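Local coordinates for homoserine dehydrogenase (PDB 3ING), which probably catalyses the NADP-dependent interconversion of aspartate semialdehyde and homoserine on the pathway to threonine and methionine, and holds NADPH and a sodium ion here, at residues R98-Y103 against H126-S131; A116-L121 against G211-R216; I139-T144 against V222-G227. One frame throughout, in Å; residues are numbered along the deposited sequence.

Interaction 1. Residues R98-Y103 against H126-S131; sequences REYSLY and HDIMDS. With NDP (NADPH dihydro-nicotinamide-adenine-dinucleotide phosphate), chain C.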
loop_
_atom_site.group_PDB
_atom_site.type_symbol
_atom_site.label_atom_id
_atom_site.label_comp_id
_atom_site.label_asym_id
_atom_site.label_seq_id
_atom_site.Cartn_x
_atom_site.Cartn_y
_atom_site.Cartn_z
ATOM N N ARG A 98 -11.249 -0.161 -29.191
ATOM C CA ARG A 98 -9.864 -0.161 -29.624
ATOM C C ARG A 98 -8.942 -0.824 -28.571
ATOM O O ARG A 98 -8.062 -1.641 -28.899
ATOM C CB ARG A 98 -9.409 1.285 -29.912
ATOM C CG ARG A 98 -7.971 1.360 -30.415
ATOM C CD ARG A 98 -7.463 2.782 -30.691
ATOM N NE ARG A 98 -7.494 3.631 -29.503
ATOM C CZ ARG A 98 -6.632 3.528 -28.481
ATOM N NH1 ARG A 98 -5.668 2.603 -28.447
ATOM N NH2 ARG A 98 -6.754 4.340 -27.461
ATOM N N GLU A 99 -9.188 -0.499 -27.311
ATOM C CA GLU A 99 -8.420 -1.012 -26.196
ATOM C C GLU A 99 -8.669 -2.509 -26.005
ATOM O O GLU A 99 -7.729 -3.298 -25.825
ATOM C CB GLU A 99 -8.780 -0.234 -24.945
ATOM C CG GLU A 99 -8.344 1.270 -24.946
ATOM C CD GLU A 99 -9.332 2.279 -25.548
ATOM O OE1 GLU A 99 -10.289 1.863 -26.238
ATOM O OE2 GLU A 99 -9.096 3.523 -25.370
ATOM N N TYR A 100 -9.943 -2.903 -26.025
ATOM C CA TYR A 100 -10.267 -4.312 -25.966
ATOM C C TYR A 100 -9.529 -5.089 -27.062
ATOM O O TYR A 100 -8.966 -6.138 -26.799
ATOM C CB TYR A 100 -11.781 -4.564 -26.058
ATOM C CG TYR A 100 -12.140 -5.970 -26.517
ATOM C CD1 TYR A 100 -11.916 -7.077 -25.700
ATOM C CD2 TYR A 100 -12.680 -6.186 -27.763
ATOM C CE1 TYR A 100 -12.252 -8.376 -26.140
ATOM C CE2 TYR A 100 -12.992 -7.477 -28.218
ATOM C CZ TYR A 100 -12.782 -8.550 -27.387
ATOM O OH TYR A 100 -13.096 -9.817 -27.806
ATOM N N SER A 101 -9.553 -4.581 -28.286
ATOM C CA SER A 101 -8.913 -5.224 -29.389
ATOM C C SER A 101 -7.407 -5.350 -29.154
ATOM O O SER A 101 -6.804 -6.385 -29.421
ATOM C CB SER A 101 -9.206 -4.443 -30.676
ATOM O OG SER A 101 -10.606 -4.410 -30.940
ATOM N N LEU A 102 -6.808 -4.293 -28.643
ATOM C CA LEU A 102 -5.409 -4.306 -28.342
ATOM C C LEU A 102 -5.052 -5.360 -27.304
ATOM O O LEU A 102 -4.125 -6.114 -27.523
ATOM C CB LEU A 102 -4.969 -2.919 -27.889
ATOM C CG LEU A 102 -3.516 -2.668 -27.565
ATOM C CD1 LEU A 102 -2.659 -2.801 -28.805
ATOM C CD2 LEU A 102 -3.421 -1.267 -26.927
ATOM N N TYR A 103 -5.782 -5.407 -26.199
ATOM C CA TYR A 103 -5.495 -6.323 -25.108
ATOM C C TYR A 103 -5.725 -7.752 -25.564
ATOM O O TYR A 103 -4.914 -8.627 -25.296
ATOM C CB TYR A 103 -6.335 -6.010 -23.859
ATOM C CG TYR A 103 -6.253 -4.545 -23.391
ATOM C CD1 TYR A 103 -5.229 -3.710 -23.782
ATOM C CD2 TYR A 103 -7.248 -3.998 -22.581
ATOM C CE1 TYR A 103 -5.221 -2.370 -23.374
ATOM C CE2 TYR A 103 -7.241 -2.680 -22.200
ATOM C CZ TYR A 103 -6.226 -1.871 -22.604
ATOM O OH TYR A 103 -6.263 -0.547 -22.218
ATOM N N HIS A 126 -16.027 -6.978 -19.198
ATOM C CA HIS A 126 -16.403 -8.374 -19.406
ATOM C C HIS A 126 -15.584 -9.043 -20.508
ATOM O O HIS A 126 -15.007 -10.105 -20.298
ATOM C CB HIS A 126 -17.903 -8.516 -19.707
ATOM C CG HIS A 126 -18.285 -9.904 -20.131
ATOM N ND1 HIS A 126 -18.589 -10.902 -19.223
ATOM C CD2 HIS A 126 -18.350 -10.476 -21.356
ATOM C CE1 HIS A 126 -18.840 -12.025 -19.876
ATOM N NE2 HIS A 126 -18.673 -11.804 -21.172
ATOM N N ASP A 127 -15.544 -8.421 -21.687
ATOM C CA ASP A 127 -14.840 -9.002 -22.805
ATOM C C ASP A 127 -13.353 -9.018 -22.570
ATOM O O ASP A 127 -12.682 -9.979 -22.908
ATOM C CB ASP A 127 -15.153 -8.241 -24.091
ATOM C CG ASP A 127 -16.597 -8.416 -24.518
ATOM O OD1 ASP A 127 -17.068 -9.555 -24.410
ATOM O OD2 ASP A 127 -17.238 -7.420 -24.925
ATOM N N ILE A 128 -12.826 -7.962 -21.971
ATOM C CA ILE A 128 -11.410 -7.966 -21.641
ATOM C C ILE A 128 -11.067 -9.079 -20.655
ATOM O O ILE A 128 -10.073 -9.780 -20.846
ATOM C CB ILE A 128 -10.949 -6.619 -21.072
ATOM C CG1 ILE A 128 -11.000 -5.556 -22.173
ATOM C CG2 ILE A 128 -9.536 -6.769 -20.428
ATOM C CD1 ILE A 128 -10.836 -4.118 -21.664
HETATM N N MSE A 129 -11.868 -9.278 -19.602
HETATM C CA MSE A 129 -11.497 -10.341 -18.609
HETATM C C MSE A 129 -11.690 -11.726 -19.156
HETATM O O MSE A 129 -10.949 -12.654 -18.807
HETATM C CB MSE A 129 -12.265 -10.158 -17.320
HETATM C CG MSE A 129 -11.982 -8.804 -16.707
HETATM SE SE MSE A 129 -10.039 -8.489 -16.364
HETATM C CE MSE A 129 -10.161 -6.726 -15.673
ATOM N N ASP A 130 -12.679 -11.872 -20.029
ATOM C CA ASP A 130 -12.911 -13.132 -20.708
ATOM C C ASP A 130 -11.711 -13.518 -21.566
ATOM O O ASP A 130 -11.275 -14.664 -21.568
ATOM C CB ASP A 130 -14.132 -13.014 -21.580
ATOM C CG ASP A 130 -14.501 -14.306 -22.241
ATOM O OD1 ASP A 130 -14.261 -15.377 -21.639
ATOM O OD2 ASP A 130 -15.040 -14.232 -23.364
ATOM N N SER A 131 -11.190 -12.569 -22.326
ATOM C CA SER A 131 -10.045 -12.858 -23.185
ATOM C C SER A 131 -8.819 -13.157 -22.301
ATOM O O SER A 131 -8.013 -14.045 -22.607
ATOM C CB SER A 131 -9.817 -11.680 -24.139
ATOM O OG SER A 131 -8.709 -11.898 -24.995
HETATM P PA NDP C . -1.050 12.030 -24.214
HETATM O O1A NDP C . -0.058 12.983 -23.684
HETATM O O2A NDP C . -2.079 12.582 -25.127
HETATM O O5B NDP C . -0.311 10.836 -25.002
HETATM C C5B NDP C . -0.961 9.816 -25.734
HETATM C C4B NDP C . 0.053 9.022 -26.544
HETATM O O4B NDP C . -0.575 8.065 -27.357
HETATM C C3B NDP C . 0.814 9.909 -27.538
HETATM O O3B NDP C . 2.085 9.355 -27.842
HETATM C C2B NDP C . -0.057 9.872 -28.747
HETATM O O2B NDP C . 0.603 10.162 -29.947
HETATM C C1B NDP C . -0.433 8.414 -28.733
HETATM N N9A NDP C . -1.670 8.085 -29.429
HETATM C C8A NDP C . -2.813 8.811 -29.617
HETATM N N7A NDP C . -3.706 8.014 -30.284
HETATM C C5A NDP C . -3.131 6.821 -30.498
HETATM C C6A NDP C . -3.612 5.700 -31.141
HETATM N N6A NDP C . -4.913 5.571 -31.389
HETATM N N1A NDP C . -2.775 4.643 -31.180
HETATM C C2A NDP C . -1.491 4.665 -30.673
HETATM N N3A NDP C . -0.994 5.777 -30.020
HETATM C C4A NDP C . -1.856 6.834 -29.958
HETATM O O3 NDP C . -1.778 11.271 -22.999
HETATM P PN NDP C . -1.193 11.064 -21.515
HETATM O O1N NDP C . -1.401 12.318 -20.729
HETATM O O2N NDP C . 0.180 10.490 -21.663
HETATM O O5D NDP C . -2.192 9.948 -20.888
HETATM C C5D NDP C . -2.059 8.639 -21.443
HETATM C C4D NDP C . -3.073 7.714 -20.779
HETATM O O4D NDP C . -2.788 7.688 -19.398
HETATM C C3D NDP C . -4.500 8.180 -20.894
HETATM O O3D NDP C . -5.410 7.125 -21.226
HETATM C C2D NDP C . -4.801 8.794 -19.541
HETATM O O2D NDP C . -6.163 8.744 -19.207
HETATM C C1D NDP C . -3.957 7.933 -18.631
HETATM N N1N NDP C . -3.648 8.553 -17.355
HETATM C C2N NDP C . -3.010 9.766 -17.332
HETATM C C3N NDP C . -2.849 10.495 -16.163
HETATM C C7N NDP C . -2.023 11.724 -16.193
HETATM O O7N NDP C . -1.278 11.979 -15.063
HETATM N N7N NDP C . -1.900 12.472 -17.281
HETATM C C4N NDP C . -3.055 9.840 -14.801
HETATM C C5N NDP C . -3.721 8.499 -14.942
HETATM C C6N NDP C . -3.967 7.914 -16.182
HETATM P P2B NDP C . 1.465 11.493 -30.182
HETATM O O1X NDP C . 1.721 11.379 -31.660
HETATM O O2X NDP C . 2.694 11.588 -29.230
HETATM O O3X NDP C . 0.511 12.599 -29.860
HETATM O O HOH W 1 -13.277 -11.515 -25.894
#

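Interaction 2. Residues A116-L121 against G211-R216; sequences ANKSGL and GLDAAR. With NDP (NADPH dihydro-nicotinamide-adenine-dinucleotide phosphate), chain C.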
loop_
_atom_site.group_PDB
_atom_site.type_symbol
_atom_site.label_atom_id
_atom_site.label_comp_id
_atom_site.label_asym_id
_atom_site.label_seq_id
_atom_site.Cartn_x
_atom_site.Cartn_y
_atom_site.Cartn_z
ATOM N N ALA A 116 -2.584 2.195 -18.285
ATOM C CA ALA A 116 -2.961 3.503 -17.695
ATOM C C ALA A 116 -4.265 4.027 -18.299
ATOM O O ALA A 116 -4.886 4.945 -17.762
ATOM C CB ALA A 116 -1.820 4.568 -17.973
ATOM N N ASN A 117 -4.647 3.461 -19.429
ATOM C CA ASN A 117 -5.839 3.878 -20.157
ATOM C C ASN A 117 -7.073 3.258 -19.481
ATOM O O ASN A 117 -7.102 2.066 -19.232
ATOM C CB ASN A 117 -5.661 3.483 -21.635
ATOM C CG ASN A 117 -6.926 3.689 -22.489
ATOM O OD1 ASN A 117 -8.010 3.499 -22.011
ATOM N ND2 ASN A 117 -6.754 4.026 -23.755
ATOM N N LYS A 118 -8.069 4.098 -19.167
ATOM C CA LYS A 118 -9.258 3.707 -18.411
ATOM C C LYS A 118 -10.427 3.261 -19.259
ATOM O O LYS A 118 -11.381 2.676 -18.730
ATOM C CB LYS A 118 -9.720 4.905 -17.579
ATOM C CG LYS A 118 -8.579 5.408 -16.720
ATOM C CD LYS A 118 -8.738 6.842 -16.275
ATOM C CE LYS A 118 -7.345 7.447 -15.993
ATOM N NZ LYS A 118 -7.418 8.899 -15.664
ATOM N N SER A 119 -10.391 3.550 -20.558
ATOM C CA SER A 119 -11.607 3.371 -21.389
ATOM C C SER A 119 -11.952 1.916 -21.706
ATOM O O SER A 119 -13.120 1.529 -21.744
ATOM C CB SER A 119 -11.441 4.131 -22.691
ATOM O OG SER A 119 -12.630 4.081 -23.458
ATOM N N GLY A 120 -10.940 1.108 -21.976
ATOM C CA GLY A 120 -11.177 -0.317 -22.229
ATOM C C GLY A 120 -11.850 -0.964 -21.046
ATOM O O GLY A 120 -12.890 -1.534 -21.177
ATOM N N LEU A 121 -11.264 -0.813 -19.855
ATOM C CA LEU A 121 -11.818 -1.419 -18.657
ATOM C C LEU A 121 -13.141 -0.818 -18.246
ATOM O O LEU A 121 -13.975 -1.500 -17.684
ATOM C CB LEU A 121 -10.810 -1.296 -17.503
ATOM C CG LEU A 121 -9.505 -2.081 -17.681
ATOM C CD1 LEU A 121 -8.494 -1.747 -16.589
ATOM C CD2 LEU A 121 -9.791 -3.604 -17.766
ATOM N N GLY A 211 -16.989 15.016 -16.107
ATOM C CA GLY A 211 -16.957 13.996 -15.054
ATOM C C GLY A 211 -16.813 12.562 -15.567
ATOM O O GLY A 211 -16.844 11.600 -14.788
ATOM N N LEU A 212 -16.603 12.414 -16.868
ATOM C CA LEU A 212 -16.431 11.096 -17.489
ATOM C C LEU A 212 -15.156 10.399 -17.027
ATOM O O LEU A 212 -15.150 9.197 -16.841
ATOM C CB LEU A 212 -16.426 11.226 -19.010
ATOM C CG LEU A 212 -16.514 9.951 -19.851
ATOM C CD1 LEU A 212 -17.679 9.071 -19.412
ATOM C CD2 LEU A 212 -16.680 10.334 -21.372
ATOM N N ASP A 213 -14.079 11.142 -16.826
ATOM C CA ASP A 213 -12.846 10.542 -16.280
ATOM C C ASP A 213 -13.165 9.910 -14.935
ATOM O O ASP A 213 -12.807 8.771 -14.674
ATOM C CB ASP A 213 -11.743 11.590 -16.143
ATOM C CG ASP A 213 -10.455 11.037 -15.511
ATOM O OD1 ASP A 213 -9.764 10.234 -16.154
ATOM O OD2 ASP A 213 -10.112 11.430 -14.372
ATOM N N ALA A 214 -13.831 10.645 -14.056
ATOM C CA ALA A 214 -14.201 10.068 -12.760
ATOM C C ALA A 214 -15.102 8.835 -12.920
ATOM O O ALA A 214 -14.983 7.847 -12.176
ATOM C CB ALA A 214 -14.897 11.127 -11.890
ATOM N N ALA A 215 -16.035 8.912 -13.866
ATOM C CA ALA A 215 -16.973 7.828 -14.090
ATOM C C ALA A 215 -16.246 6.561 -14.474
ATOM O O ALA A 215 -16.574 5.518 -13.958
ATOM C CB ALA A 215 -18.024 8.176 -15.135
ATOM N N ARG A 216 -15.272 6.655 -15.380
ATOM C CA ARG A 216 -14.518 5.494 -15.819
ATOM C C ARG A 216 -13.810 4.874 -14.637
ATOM O O ARG A 216 -13.800 3.667 -14.464
ATOM C CB ARG A 216 -13.500 5.869 -16.913
ATOM C CG ARG A 216 -14.144 6.245 -18.265
ATOM C CD ARG A 216 -13.070 6.897 -19.112
ATOM N NE ARG A 216 -13.557 7.259 -20.437
ATOM C CZ ARG A 216 -13.112 8.319 -21.122
ATOM N NH1 ARG A 216 -12.252 9.197 -20.583
ATOM N NH2 ARG A 216 -13.609 8.571 -22.297
HETATM P PA NDP C . -1.050 12.030 -24.214
HETATM O O1A NDP C . -0.058 12.983 -23.684
HETATM O O2A NDP C . -2.079 12.582 -25.127
HETATM O O5B NDP C . -0.311 10.836 -25.002
HETATM C C5B NDP C . -0.961 9.816 -25.734
HETATM C C4B NDP C . 0.053 9.022 -26.544
HETATM O O4B NDP C . -0.575 8.065 -27.357
HETATM C C3B NDP C . 0.814 9.909 -27.538
HETATM O O3B NDP C . 2.085 9.355 -27.842
HETATM C C2B NDP C . -0.057 9.872 -28.747
HETATM O O2B NDP C . 0.603 10.162 -29.947
HETATM C C1B NDP C . -0.433 8.414 -28.733
HETATM N N9A NDP C . -1.670 8.085 -29.429
HETATM C C8A NDP C . -2.813 8.811 -29.617
HETATM N N7A NDP C . -3.706 8.014 -30.284
HETATM C C5A NDP C . -3.131 6.821 -30.498
HETATM C C6A NDP C . -3.612 5.700 -31.141
HETATM N N6A NDP C . -4.913 5.571 -31.389
HETATM N N1A NDP C . -2.775 4.643 -31.180
HETATM C C2A NDP C . -1.491 4.665 -30.673
HETATM N N3A NDP C . -0.994 5.777 -30.020
HETATM C C4A NDP C . -1.856 6.834 -29.958
HETATM O O3 NDP C . -1.778 11.271 -22.999
HETATM P PN NDP C . -1.193 11.064 -21.515
HETATM O O1N NDP C . -1.401 12.318 -20.729
HETATM O O2N NDP C . 0.180 10.490 -21.663
HETATM O O5D NDP C . -2.192 9.948 -20.888
HETATM C C5D NDP C . -2.059 8.639 -21.443
HETATM C C4D NDP C . -3.073 7.714 -20.779
HETATM O O4D NDP C . -2.788 7.688 -19.398
HETATM C C3D NDP C . -4.500 8.180 -20.894
HETATM O O3D NDP C . -5.410 7.125 -21.226
HETATM C C2D NDP C . -4.801 8.794 -19.541
HETATM O O2D NDP C . -6.163 8.744 -19.207
HETATM C C1D NDP C . -3.957 7.933 -18.631
HETATM N N1N NDP C . -3.648 8.553 -17.355
HETATM C C2N NDP C . -3.010 9.766 -17.332
HETATM C C3N NDP C . -2.849 10.495 -16.163
HETATM C C7N NDP C . -2.023 11.724 -16.193
HETATM O O7N NDP C . -1.278 11.979 -15.063
HETATM N N7N NDP C . -1.900 12.472 -17.281
HETATM C C4N NDP C . -3.055 9.840 -14.801
HETATM C C5N NDP C . -3.721 8.499 -14.942
HETATM C C6N NDP C . -3.967 7.914 -16.182
HETATM P P2B NDP C . 1.465 11.493 -30.182
HETATM O O1X NDP C . 1.721 11.379 -31.660
HETATM O O2X NDP C . 2.694 11.588 -29.230
HETATM O O3X NDP C . 0.511 12.599 -29.860
HETATM O O HOH W 2 -14.939 5.856 -22.369
#

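Interaction 3. Residues I139-T144 against V222-G227; sequences IRYEAT and VNHIFG. With NA (sodium ion), chain B; EDO (1,2-ethanediol), chain I.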
loop_
_atom_site.group_PDB
_atom_site.type_symbol
_atom_site.label_atom_id
_atom_site.label_comp_id
_atom_site.label_asym_id
_atom_site.label_seq_id
_atom_site.Cartn_x
_atom_site.Cartn_y
_atom_site.Cartn_z
ATOM N N ILE A 139 -3.996 -8.748 -16.492
ATOM C CA ILE A 139 -3.955 -7.342 -16.743
ATOM C C ILE A 139 -3.881 -6.601 -15.431
ATOM O O ILE A 139 -4.614 -6.918 -14.476
ATOM C CB ILE A 139 -5.190 -6.862 -17.588
ATOM C CG1 ILE A 139 -5.078 -5.362 -17.859
ATOM C CG2 ILE A 139 -6.559 -7.281 -16.930
ATOM C CD1 ILE A 139 -5.935 -4.854 -19.058
ATOM N N ARG A 140 -2.975 -5.618 -15.366
ATOM C CA ARG A 140 -2.899 -4.719 -14.220
ATOM C C ARG A 140 -3.135 -3.286 -14.688
ATOM O O ARG A 140 -2.915 -2.936 -15.864
ATOM C CB ARG A 140 -1.582 -4.875 -13.427
ATOM C CG ARG A 140 -1.378 -6.246 -12.793
ATOM C CD ARG A 140 -0.154 -6.225 -11.794
ATOM N NE ARG A 140 -0.474 -5.384 -10.644
ATOM C CZ ARG A 140 -1.147 -5.802 -9.559
ATOM N NH1 ARG A 140 -1.541 -7.042 -9.454
ATOM N NH2 ARG A 140 -1.425 -4.955 -8.568
ATOM N N TYR A 141 -3.646 -2.481 -13.759
ATOM C CA TYR A 141 -4.224 -1.169 -14.061
ATOM C C TYR A 141 -4.097 -0.143 -12.938
ATOM O O TYR A 141 -4.947 0.726 -12.748
ATOM C CB TYR A 141 -5.666 -1.389 -14.534
ATOM C CG TYR A 141 -6.494 -2.367 -13.697
ATOM C CD1 TYR A 141 -7.162 -1.936 -12.559
ATOM C CD2 TYR A 141 -6.621 -3.699 -14.055
ATOM C CE1 TYR A 141 -7.930 -2.812 -11.789
ATOM C CE2 TYR A 141 -7.402 -4.580 -13.292
ATOM C CZ TYR A 141 -8.036 -4.130 -12.152
ATOM O OH TYR A 141 -8.806 -4.992 -11.378
ATOM N N GLU A 142 -2.976 -0.201 -12.229
ATOM C CA GLU A 142 -2.729 0.753 -11.168
ATOM C C GLU A 142 -2.964 2.203 -11.566
ATOM O O GLU A 142 -3.618 2.954 -10.855
ATOM C CB GLU A 142 -1.295 0.645 -10.672
ATOM C CG GLU A 142 -1.058 1.475 -9.396
ATOM C CD GLU A 142 -1.899 0.944 -8.248
ATOM O OE1 GLU A 142 -1.727 -0.233 -7.907
ATOM O OE2 GLU A 142 -2.747 1.698 -7.733
ATOM N N ALA A 143 -2.386 2.612 -12.677
ATOM C CA ALA A 143 -2.464 3.994 -13.134
ATOM C C ALA A 143 -3.843 4.464 -13.573
ATOM O O ALA A 143 -4.040 5.658 -13.742
ATOM C CB ALA A 143 -1.445 4.207 -14.288
ATOM N N THR A 144 -4.800 3.549 -13.766
ATOM C CA THR A 144 -6.126 3.919 -14.236
ATOM C C THR A 144 -6.989 4.613 -13.171
ATOM O O THR A 144 -7.920 5.264 -13.546
ATOM C CB THR A 144 -6.923 2.708 -14.752
ATOM O OG1 THR A 144 -7.194 1.814 -13.640
ATOM C CG2 THR A 144 -6.147 2.006 -15.891
ATOM N N VAL A 222 -15.516 -0.241 -8.735
ATOM C CA VAL A 222 -16.626 -1.105 -8.315
ATOM C C VAL A 222 -16.404 -2.526 -8.840
ATOM O O VAL A 222 -16.585 -3.487 -8.106
ATOM C CB VAL A 222 -18.024 -0.535 -8.692
ATOM C CG1 VAL A 222 -18.323 -0.663 -10.235
ATOM C CG2 VAL A 222 -19.146 -1.221 -7.822
ATOM N N ASN A 223 -15.965 -2.680 -10.095
ATOM C CA ASN A 223 -15.722 -4.040 -10.655
ATOM C C ASN A 223 -14.553 -4.741 -9.951
ATOM O O ASN A 223 -14.616 -5.919 -9.638
ATOM C CB ASN A 223 -15.469 -3.996 -12.173
ATOM C CG ASN A 223 -16.673 -3.552 -12.960
ATOM O OD1 ASN A 223 -17.798 -3.522 -12.448
ATOM N ND2 ASN A 223 -16.458 -3.292 -14.251
ATOM N N HIS A 224 -13.467 -4.017 -9.717
ATOM C CA HIS A 224 -12.368 -4.575 -8.952
ATOM C C HIS A 224 -12.768 -5.015 -7.520
ATOM O O HIS A 224 -12.486 -6.108 -7.115
ATOM C CB HIS A 224 -11.244 -3.571 -8.787
ATOM C CG HIS A 224 -10.049 -4.150 -8.109
ATOM N ND1 HIS A 224 -8.949 -4.600 -8.808
ATOM C CD2 HIS A 224 -9.788 -4.400 -6.805
ATOM C CE1 HIS A 224 -8.055 -5.082 -7.963
ATOM N NE2 HIS A 224 -8.542 -4.985 -6.746
ATOM N N ILE A 225 -13.391 -4.132 -6.757
ATOM C CA ILE A 225 -13.646 -4.393 -5.368
ATOM C C ILE A 225 -14.791 -5.366 -5.203
ATOM O O ILE A 225 -14.667 -6.301 -4.383
ATOM C CB ILE A 225 -13.945 -3.116 -4.611
ATOM C CG1 ILE A 225 -12.706 -2.208 -4.659
ATOM C CG2 ILE A 225 -14.382 -3.441 -3.163
ATOM C CD1 ILE A 225 -12.919 -0.780 -4.174
ATOM N N PHE A 226 -15.904 -5.158 -5.929
ATOM C CA PHE A 226 -17.079 -6.006 -5.693
ATOM C C PHE A 226 -17.329 -7.105 -6.709
ATOM O O PHE A 226 -18.290 -7.854 -6.589
ATOM C CB PHE A 226 -18.306 -5.119 -5.503
ATOM C CG PHE A 226 -18.215 -4.262 -4.258
ATOM C CD1 PHE A 226 -18.297 -4.843 -3.011
ATOM C CD2 PHE A 226 -17.994 -2.903 -4.344
ATOM C CE1 PHE A 226 -18.189 -4.075 -1.864
ATOM C CE2 PHE A 226 -17.895 -2.130 -3.192
ATOM C CZ PHE A 226 -17.992 -2.726 -1.962
ATOM N N GLY A 227 -16.451 -7.245 -7.689
ATOM C CA GLY A 227 -16.563 -8.360 -8.607
ATOM C C GLY A 227 -17.684 -8.248 -9.615
ATOM O O GLY A 227 -18.129 -9.251 -10.164
HETATM NA NA NA B . -3.343 4.337 -8.603
HETATM C C1 EDO I . -14.692 -7.394 -0.909
HETATM O O1 EDO I . -15.877 -6.555 -0.850
HETATM C C2 EDO I . -13.364 -6.631 -1.001
HETATM O O2 EDO I . -12.673 -6.654 -2.303
#

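Interaction 1. Residues R98-Y103 against H126-S131
The Y100 ring meets D127 CB and I128 N obliquely, its CE1 3.6 Å from D127 CB. It touches the aspartate through that carbon, with the carboxylate plane 50° from the ring plane. With CG anti to the backbone N (chi1 158°), the Y100 ring swings across to helix 126-131, and I128 CG1 sits at its edge, in plane, 3.9 Å from Y100 CD1. The Y100 hydroxyl reaches beyond the apolar patch to a water, which also gives a weak bond to D127 O, and to R104; the D127 carboxylate pairs with K124. One turn further on, the same isoleucine touches a second ring at its edge: I128 CD1 lies near the Y103 plane, 3.7 Å from Y103 CD2, while E99 O lies over one face, toward the rim. The Y103 hydroxyl is bonded to D88 and T115. On the far flank of helix 98-103, the adenine amino atom N6A of NADPH stands over one face of the R98 guanidinium, 3.7 Å from NE. The segment axes run parallel, 1° apart at 9.7 Å, as neighbouring helices do on one side of the sheet, following its parallel strands 85-88 and 112-115, in a Rossmann-type nucleotide-binding domain.

Interaction 2. Residues A116-L121 against G211-R216
K118 reaches across to D213 and ends in a salt bridge, its NZ 2.7 Å from D213 OD1 and on the syn lone pair of that oxygen. The lysine starts with CG anti to the carbonyl carbon (chi1 -55°) and is extended from there on, which carries the chain along the nicotinamide end of NADPH: K118 CE comes within 3.4 Å of NDP C6N before the ammonium meets the aspartate. D213 has CG anti to its own N (chi1 177°), which swings the carboxylate out from its helix. The other carboxylate oxygen, OD2, is held by S172, and K118 NZ also lies close to K217 NZ, the predicted proton donor. In the Rossmann-type domain segment 116-121 runs from the end of strand 112-115 into the first turn of helix 119-135, which places it against the nicotinamide ribose. N117 OD1 accepts from S119 N at 2.8 Å, a capping bond in the turn leading into that helix with the donor nearly along the C=O axis, and N117 CA lies 3.4 Å from the ribose O3D. The neighbouring A116 O approaches C1D of the same ribose. Nearer the backbone, aliphatic carbon meets aliphatic carbon, K118 CB lying 4.0 Å from R216 CB. Stretched out from CG to NE, R216 brings its guanidinium obliquely to S119 CB, with L212 CG centred over one face. A water in the guanidinium plane accepts from R216 NE at 2.8 Å and donates to S119 OG, which is also bonded to S93 O, while R216 NH1 forms a salt bridge with D207.

Interaction 3. Residues I139-T144 against V222-G227
A single polar contact between two aromatic side chains joins the segment just after the edge strand 139-140 to the last turns of helix 212-226, near the protein surface. Y141 OH and H224 ND1 are 2.6 Å apart and hydrogen-bonded, either being able to donate. The rings meet rim to rim, their planes 80° apart and centroids 5.7 Å apart, and each partner atom lies at the edge of the other ring. Y141 takes the crowded position, CG between the backbone N and the carbonyl carbon (chi1 45°), which aims the ring at the helix; H224 has CG anti to its N, which carries the imidazole out from the helix to the tyrosine hydroxyl. A phenylalanine in place of Y141 would probably leave H224 ND1 without this partner and its imidazole freer to turn. On the backbone side, Y141 O accepts two bonds from T144, one from N and one from OG1 at 2.7 Å in the carbonyl plane, closing a short 3-10 turn. L121 and T115 pack against the tyrosine, and L155 and D156 of helix 152-157 against the histidine. Within the same turn E142 grips the sodium ion twice, through its backbone O at 2.7 Å and OE2 at 2.8 Å; V145, A146 and V149 supply the other carbonyl oxygens. The contact thus bridges the end of the Rossmann-type sheet and a helix of the following homoserine dehydrogenase region, beside the sodium-binding loop.

How the interactions relate
Helix 119-135 serves interactions 1 and 2, and helix 212-226 serves interactions 2 and 3. E99 OE2 of interaction 1 lies 2.9 Å from N117 ND2 of interaction 2, a probable hydrogen bond, and both contacts touch NADPH, one at the adenine and the other at the nicotinamide end. Interactions 2 and 3 have centres about 11 Å apart and meet where K118 CG packs 3.2 Å from T144 O, the oxygen that also accepts from K217, the predicted proton donor. A143 of interaction 3 touches NADPH, while the Y141 side chain is about 10 Å from it at the nearest atoms. M129 SE packs 3.7 Å from I139 CG2, tying interaction 1 to interaction 3.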